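Local coordinates for CPXV018 protein (Cowpox virus, PDB 4PDC) that adopts an MHC class I-like fold and probably acts as a secreted viral decoy ligand for the NKG2D receptor of natural killer cells, at residues E76-C84 with W117-K126. The protein carries 2 engineered substitutions. Numbering follows the deposited sequence.
Sequences EDLTYFYEC and WLTTSEFRLK
Trp117 makes the direct hydrogen bond between helix and strand. Its indole NE1 donates to the backbone O of Thr79 at 3.0 Å, a nearly straight bond (N-H...O 162°) that stays close to the ring plane yet meets the carbonyl from above its plane rather than on a lone pair. With CG anti to the backbone N (chi1 -177°), the indole reaches across to the strand. Within the helix, Ser121 OG donates to Trp117 O at 2.7 Å; Ser121 N reaches the same carbonyl from the other side of its plane. Lys126 NZ forms a salt bridge with Glu122 OE2 at 2.9 Å. Gln95 of strand 90-99 holds both Tyr80 OH and Glu122 OE1.

Leu78 CB makes a CH-pi contact over one face of the indole, 3.7 Å from the six-membered ring's centroid, and Ser121 OG lies over the opposite face. Ser121 CB makes another, over one face of the Tyr80 ring and offset toward its rim. Leu125 CD2 meets that ring at its edge, 3.8 Å from Tyr80 CE2. The same methyl also touches Tyr82 CG, at 3.7 Å, so Leu125 bridges both tyrosines. Lys126 crosses Tyr82 at about a right angle, its CE 3.8 Å from Tyr82 OH.

Helix 113-126 packs on strand 75-87, an interior strand of the antiparallel sheet that runs between strands 2-13 and 90-99. Its oblique course, 46° from the strand, is consistent with the platform of an MHC class I-like fold. Phe62 of helix 51-64 touches Tyr80 and Ser121, whereas Phe123 points away from the strand and stacks on an aromatic side chain of another protein's chain.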
ATOM      1  N   GLU E  76     -31.412   1.021   4.372  1.00 23.34           N
ATOM      2  CA  GLU E  76     -30.285   1.718   3.763  1.00 22.00           C
ATOM      3  C   GLU E  76     -29.469   0.743   2.928  1.00 22.18           C
ATOM      4  O   GLU E  76     -28.981  -0.266   3.440  1.00 22.80           O
ATOM      5  CB  GLU E  76     -29.387   2.367   4.822  1.00 22.49           C
ATOM      6  CG  GLU E  76     -29.940   3.646   5.412  1.00 25.87           C
ATOM      7  CD  GLU E  76     -28.866   4.502   6.062  1.00 31.04           C
ATOM      8  OE1 GLU E  76     -28.056   3.961   6.848  1.00 23.10           O
ATOM      9  OE2 GLU E  76     -28.834   5.722   5.781  1.00 30.63           O
ATOM     10  N   ASP E  77     -29.337   1.054   1.643  1.00 18.47           N
ATOM     11  CA  ASP E  77     -28.516   0.276   0.729  1.00 21.95           C
ATOM     12  C   ASP E  77     -27.370   1.137   0.221  1.00 16.59           C
ATOM     13  O   ASP E  77     -27.588   2.171  -0.406  1.00 16.66           O
ATOM     14  CB  ASP E  77     -29.348  -0.246  -0.442  1.00 19.62           C
ATOM     15  CG  ASP E  77     -28.571  -1.197  -1.324  1.00 25.99           C
ATOM     16  OD1 ASP E  77     -28.331  -2.343  -0.891  1.00 30.46           O
ATOM     17  OD2 ASP E  77     -28.201  -0.803  -2.450  1.00 34.44           O
ATOM     18  N   LEU E  78     -26.150   0.700   0.505  1.00 15.41           N
ATOM     19  CA  LEU E  78     -24.956   1.439   0.123  1.00 16.17           C
ATOM     20  C   LEU E  78     -24.149   0.628  -0.875  1.00 15.56           C
ATOM     21  O   LEU E  78     -23.877  -0.548  -0.642  1.00 17.25           O
ATOM     22  CB  LEU E  78     -24.113   1.763   1.355  1.00 15.28           C
ATOM     23  CG  LEU E  78     -24.772   2.699   2.366  1.00 16.96           C
ATOM     24  CD1 LEU E  78     -24.050   2.634   3.693  1.00 21.16           C
ATOM     25  CD2 LEU E  78     -24.771   4.124   1.829  1.00 19.76           C
ATOM     26  N   THR E  79     -23.780   1.253  -1.989  1.00 14.27           N
ATOM     27  CA  THR E  79     -22.945   0.592  -2.984  1.00 14.26           C
ATOM     28  C   THR E  79     -21.716   1.428  -3.296  1.00 14.87           C
ATOM     29  O   THR E  79     -21.791   2.652  -3.395  1.00 12.85           O
ATOM     30  CB  THR E  79     -23.708   0.329  -4.293  1.00 15.27           C
ATOM     31  OG1 THR E  79     -24.883  -0.445  -4.022  1.00 19.62           O
ATOM     32  CG2 THR E  79     -22.839  -0.420  -5.291  1.00 15.91           C
ATOM     33  N   TYR E  80     -20.587   0.744  -3.439  1.00 13.27           N
ATOM     34  CA  TYR E  80     -19.357   1.359  -3.911  1.00 14.20           C
ATOM     35  C   TYR E  80     -18.807   0.538  -5.060  1.00 14.36           C
ATOM     36  O   TYR E  80     -18.514  -0.647  -4.902  1.00 13.68           O
ATOM     37  CB  TYR E  80     -18.329   1.463  -2.790  1.00 13.72           C
ATOM     38  CG  TYR E  80     -16.987   2.002  -3.233  1.00 14.03           C
ATOM     39  CD1 TYR E  80     -16.879   3.252  -3.833  1.00 15.69           C
ATOM     40  CD2 TYR E  80     -15.824   1.273  -3.031  1.00 13.78           C
ATOM     41  CE1 TYR E  80     -15.648   3.754  -4.229  1.00 15.27           C
ATOM     42  CE2 TYR E  80     -14.596   1.764  -3.420  1.00 12.76           C
ATOM     43  CZ  TYR E  80     -14.511   3.003  -4.020  1.00 15.58           C
ATOM     44  OH  TYR E  80     -13.280   3.488  -4.406  1.00 14.38           O
ATOM     45  N   PHE E  81     -18.677   1.178  -6.215  1.00 13.15           N
ATOM     46  CA  PHE E  81     -18.202   0.520  -7.423  1.00 14.24           C
ATOM     47  C   PHE E  81     -16.831   1.071  -7.756  1.00 16.30           C
ATOM     48  O   PHE E  81     -16.659   2.281  -7.815  1.00 15.43           O
ATOM     49  CB  PHE E  81     -19.186   0.749  -8.572  1.00 17.01           C
ATOM     50  CG  PHE E  81     -18.725   0.204  -9.891  1.00 19.40           C
ATOM     51  CD1 PHE E  81     -18.864  -1.140 -10.187  1.00 18.32           C
ATOM     52  CD2 PHE E  81     -18.179   1.043 -10.849  1.00 19.37           C
ATOM     53  CE1 PHE E  81     -18.450  -1.642 -11.408  1.00 23.34           C
ATOM     54  CE2 PHE E  81     -17.764   0.548 -12.073  1.00 18.06           C
ATOM     55  CZ  PHE E  81     -17.900  -0.794 -12.353  1.00 18.37           C
ATOM     56  N   TYR E  82     -15.853   0.185  -7.930  1.00 13.87           N
ATOM     57  CA  TYR E  82     -14.504   0.595  -8.300  1.00 15.55           C
ATOM     58  C   TYR E  82     -13.990  -0.261  -9.447  1.00 17.93           C
ATOM     59  O   TYR E  82     -13.988  -1.493  -9.364  1.00 14.45           O
ATOM     60  CB  TYR E  82     -13.546   0.503  -7.108  1.00 13.17           C
ATOM     61  CG  TYR E  82     -12.150   0.946  -7.472  1.00 15.78           C
ATOM     62  CD1 TYR E  82     -11.821   2.294  -7.517  1.00 19.61           C
ATOM     63  CD2 TYR E  82     -11.167   0.020  -7.797  1.00 18.88           C
ATOM     64  CE1 TYR E  82     -10.551   2.709  -7.864  1.00 19.41           C
ATOM     65  CE2 TYR E  82      -9.894   0.427  -8.147  1.00 17.69           C
ATOM     66  CZ  TYR E  82      -9.591   1.770  -8.177  1.00 17.85           C
ATOM     67  OH  TYR E  82      -8.323   2.184  -8.527  1.00 17.84           O
ATOM     68  N   GLU E  83     -13.555   0.402 -10.515  1.00 15.98           N
ATOM     69  CA  GLU E  83     -13.131  -0.279 -11.730  1.00 14.65           C
ATOM     70  C   GLU E  83     -11.835   0.308 -12.256  1.00 14.84           C
ATOM     71  O   GLU E  83     -11.709   1.524 -12.372  1.00 17.94           O
ATOM     72  CB  GLU E  83     -14.216  -0.176 -12.804  1.00 18.04           C
ATOM     73  CG  GLU E  83     -13.886  -0.885 -14.104  1.00 16.30           C
ATOM     74  CD  GLU E  83     -14.883  -0.570 -15.201  1.00 22.72           C
ATOM     75  OE1 GLU E  83     -14.668   0.428 -15.918  1.00 20.02           O
ATOM     76  OE2 GLU E  83     -15.879  -1.312 -15.340  1.00 20.27           O
ATOM     77  N   CYS E  84     -10.874  -0.559 -12.567  1.00 15.34           N
ATOM     78  CA  CYS E  84      -9.679  -0.133 -13.282  1.00 12.96           C
ATOM     79  C   CYS E  84      -9.724  -0.739 -14.681  1.00 19.15           C
ATOM     80  O   CYS E  84     -10.279  -1.820 -14.890  1.00 15.77           O
ATOM     81  CB  CYS E  84      -8.397  -0.522 -12.532  1.00 16.84           C
ATOM     82  SG  CYS E  84      -8.017  -2.285 -12.393  1.00 23.13           S
ATOM     83  N   TRP E 117     -19.976   6.874   4.073  1.00 12.48           N
ATOM     84  CA  TRP E 117     -19.751   5.924   2.992  1.00 15.47           C
ATOM     85  C   TRP E 117     -19.034   6.604   1.828  1.00 14.04           C
ATOM     86  O   TRP E 117     -18.112   6.045   1.237  1.00 11.48           O
ATOM     87  CB  TRP E 117     -21.086   5.336   2.535  1.00 12.64           C
ATOM     88  CG  TRP E 117     -20.982   4.290   1.465  1.00 12.35           C
ATOM     89  CD1 TRP E 117     -21.151   4.473   0.124  1.00 12.04           C
ATOM     90  CD2 TRP E 117     -20.698   2.897   1.647  1.00 14.43           C
ATOM     91  NE1 TRP E 117     -20.993   3.280  -0.543  1.00 14.64           N
ATOM     92  CE2 TRP E 117     -20.711   2.298   0.369  1.00 13.81           C
ATOM     93  CE3 TRP E 117     -20.436   2.099   2.764  1.00 11.41           C
ATOM     94  CZ2 TRP E 117     -20.478   0.938   0.180  1.00 14.26           C
ATOM     95  CZ3 TRP E 117     -20.203   0.748   2.574  1.00 15.87           C
ATOM     96  CH2 TRP E 117     -20.224   0.183   1.292  1.00 14.11           C
ATOM     97  N   LEU E 118     -19.462   7.823   1.525  1.00 13.03           N
ATOM     98  CA  LEU E 118     -18.904   8.602   0.426  1.00 13.36           C
ATOM     99  C   LEU E 118     -17.464   9.011   0.692  1.00 15.88           C
ATOM    100  O   LEU E 118     -16.622   8.966  -0.208  1.00 15.15           O
ATOM    101  CB  LEU E 118     -19.757   9.856   0.178  1.00 13.94           C
ATOM    102  CG  LEU E 118     -19.255  10.847  -0.881  1.00 15.98           C
ATOM    103  CD1 LEU E 118     -19.256  10.225  -2.271  1.00 16.70           C
ATOM    104  CD2 LEU E 118     -20.097  12.116  -0.870  1.00 24.05           C
ATOM    105  N   THR E 119     -17.179   9.418   1.923  1.00 11.16           N
ATOM    106  CA  THR E 119     -15.866   9.956   2.239  1.00 15.63           C
ATOM    107  C   THR E 119     -14.853   8.903   2.684  1.00 15.23           C
ATOM    108  O   THR E 119     -13.684   9.237   2.872  1.00 16.44           O
ATOM    109  CB  THR E 119     -15.950  11.027   3.342  1.00 17.43           C
ATOM    110  OG1 THR E 119     -16.440  10.443   4.556  1.00 19.94           O
ATOM    111  CG2 THR E 119     -16.872  12.156   2.916  1.00 21.12           C
ATOM    112  N   THR E 120     -15.278   7.648   2.848  1.00 13.58           N
ATOM    113  CA  THR E 120     -14.370   6.616   3.375  1.00 12.81           C
ATOM    114  C   THR E 120     -14.238   5.348   2.536  1.00 15.49           C
ATOM    115  O   THR E 120     -13.354   4.534   2.797  1.00 14.16           O
ATOM    116  CB  THR E 120     -14.796   6.152   4.788  1.00 12.82           C
ATOM    117  OG1 THR E 120     -16.021   5.410   4.709  1.00 12.89           O
ATOM    118  CG2 THR E 120     -14.953   7.335   5.724  1.00 17.46           C
ATOM    119  N   SER E 121     -15.110   5.156   1.554  1.00 11.68           N
ATOM    120  CA  SER E 121     -15.090   3.916   0.780  1.00 15.43           C
ATOM    121  C   SER E 121     -13.773   3.714   0.023  1.00 12.04           C
ATOM    122  O   SER E 121     -13.145   2.658   0.132  1.00 10.68           O
ATOM    123  CB  SER E 121     -16.266   3.886  -0.198  1.00 14.31           C
ATOM    124  OG  SER E 121     -17.460   3.523   0.474  1.00 13.97           O
ATOM    125  N   GLU E 122     -13.358   4.716  -0.749  1.00 13.53           N
ATOM    126  CA  GLU E 122     -12.104   4.621  -1.496  1.00 16.10           C
ATOM    127  C   GLU E 122     -10.942   4.390  -0.534  1.00 14.09           C
ATOM    128  O   GLU E 122     -10.093   3.531  -0.756  1.00 14.66           O
ATOM    129  CB  GLU E 122     -11.865   5.886  -2.328  1.00 18.39           C
ATOM    130  CG  GLU E 122     -10.631   5.810  -3.220  1.00 17.83           C
ATOM    131  CD  GLU E 122     -10.430   7.055  -4.068  1.00 26.57           C
ATOM    132  OE1 GLU E 122     -11.259   7.984  -3.980  1.00 29.79           O
ATOM    133  OE2 GLU E 122      -9.435   7.103  -4.824  1.00 28.08           O
ATOM    134  N   PHE E 123     -10.932   5.168   0.542  1.00 13.77           N
ATOM    135  CA  PHE E 123      -9.954   5.037   1.614  1.00 14.62           C
ATOM    136  C   PHE E 123      -9.885   3.602   2.140  1.00 14.41           C
ATOM    137  O   PHE E 123      -8.805   3.016   2.226  1.00 13.91           O
ATOM    138  CB  PHE E 123     -10.317   6.019   2.736  1.00 16.68           C
ATOM    139  CG  PHE E 123      -9.500   5.873   3.988  1.00 16.24           C
ATOM    140  CD1 PHE E 123      -8.330   6.596   4.156  1.00 19.07           C
ATOM    141  CD2 PHE E 123      -9.927   5.051   5.019  1.00 17.52           C
ATOM    142  CE1 PHE E 123      -7.588   6.481   5.314  1.00 20.81           C
ATOM    143  CE2 PHE E 123      -9.187   4.928   6.178  1.00 21.23           C
ATOM    144  CZ  PHE E 123      -8.018   5.647   6.329  1.00 22.10           C
ATOM    145  N   ARG E 124     -11.041   3.031   2.463  1.00  9.96           N
ATOM    146  CA  ARG E 124     -11.091   1.709   3.075  1.00 12.21           C
ATOM    147  C   ARG E 124     -10.692   0.609   2.085  1.00 13.20           C
ATOM    148  O   ARG E 124     -10.215  -0.450   2.487  1.00 16.26           O
ATOM    149  CB  ARG E 124     -12.492   1.454   3.646  1.00 13.63           C
ATOM    150  CG  ARG E 124     -12.721   2.113   5.006  1.00 14.82           C
ATOM    151  CD  ARG E 124     -14.180   2.472   5.237  1.00 19.31           C
ATOM    152  NE  ARG E 124     -15.049   1.415   4.752  1.00 25.00           N
ATOM    153  CZ  ARG E 124     -16.072   1.582   3.922  1.00 13.96           C
ATOM    154  NH1 ARG E 124     -16.428   2.782   3.477  1.00 17.77           N
ATOM    155  NH2 ARG E 124     -16.769   0.523   3.558  1.00 20.81           N
ATOM    156  N   LEU E 125     -10.864   0.868   0.792  1.00 11.77           N
ATOM    157  CA  LEU E 125     -10.440  -0.075  -0.239  1.00 12.92           C
ATOM    158  C   LEU E 125      -8.937   0.003  -0.502  1.00 14.87           C
ATOM    159  O   LEU E 125      -8.271  -1.024  -0.662  1.00 14.46           O
ATOM    160  CB  LEU E 125     -11.197   0.176  -1.547  1.00 14.80           C
ATOM    161  CG  LEU E 125     -10.669  -0.577  -2.776  1.00 11.83           C
ATOM    162  CD1 LEU E 125     -10.700  -2.079  -2.555  1.00 15.58           C
ATOM    163  CD2 LEU E 125     -11.458  -0.202  -4.019  1.00 14.19           C
ATOM    164  N   LYS E 126      -8.403   1.219  -0.547  1.00 13.01           N
ATOM    165  CA  LYS E 126      -7.049   1.423  -1.056  1.00 15.82           C
ATOM    166  C   LYS E 126      -5.957   1.315   0.002  1.00 17.64           C
ATOM    167  O   LYS E 126      -4.794   1.607  -0.270  1.00 13.71           O
ATOM    168  CB  LYS E 126      -6.960   2.781  -1.749  1.00 13.96           C
ATOM    169  CG  LYS E 126      -7.718   2.815  -3.070  1.00 20.01           C
ATOM    170  CD  LYS E 126      -7.438   4.084  -3.849  1.00 23.78           C
ATOM    171  CE  LYS E 126      -8.004   4.004  -5.260  1.00 22.29           C
ATOM    172  NZ  LYS E 126      -7.602   5.182  -6.068  1.00 26.85           N
TER
HETATM  173  O   HOH W   1      -8.053   4.577  -8.564  1.00 19.37           O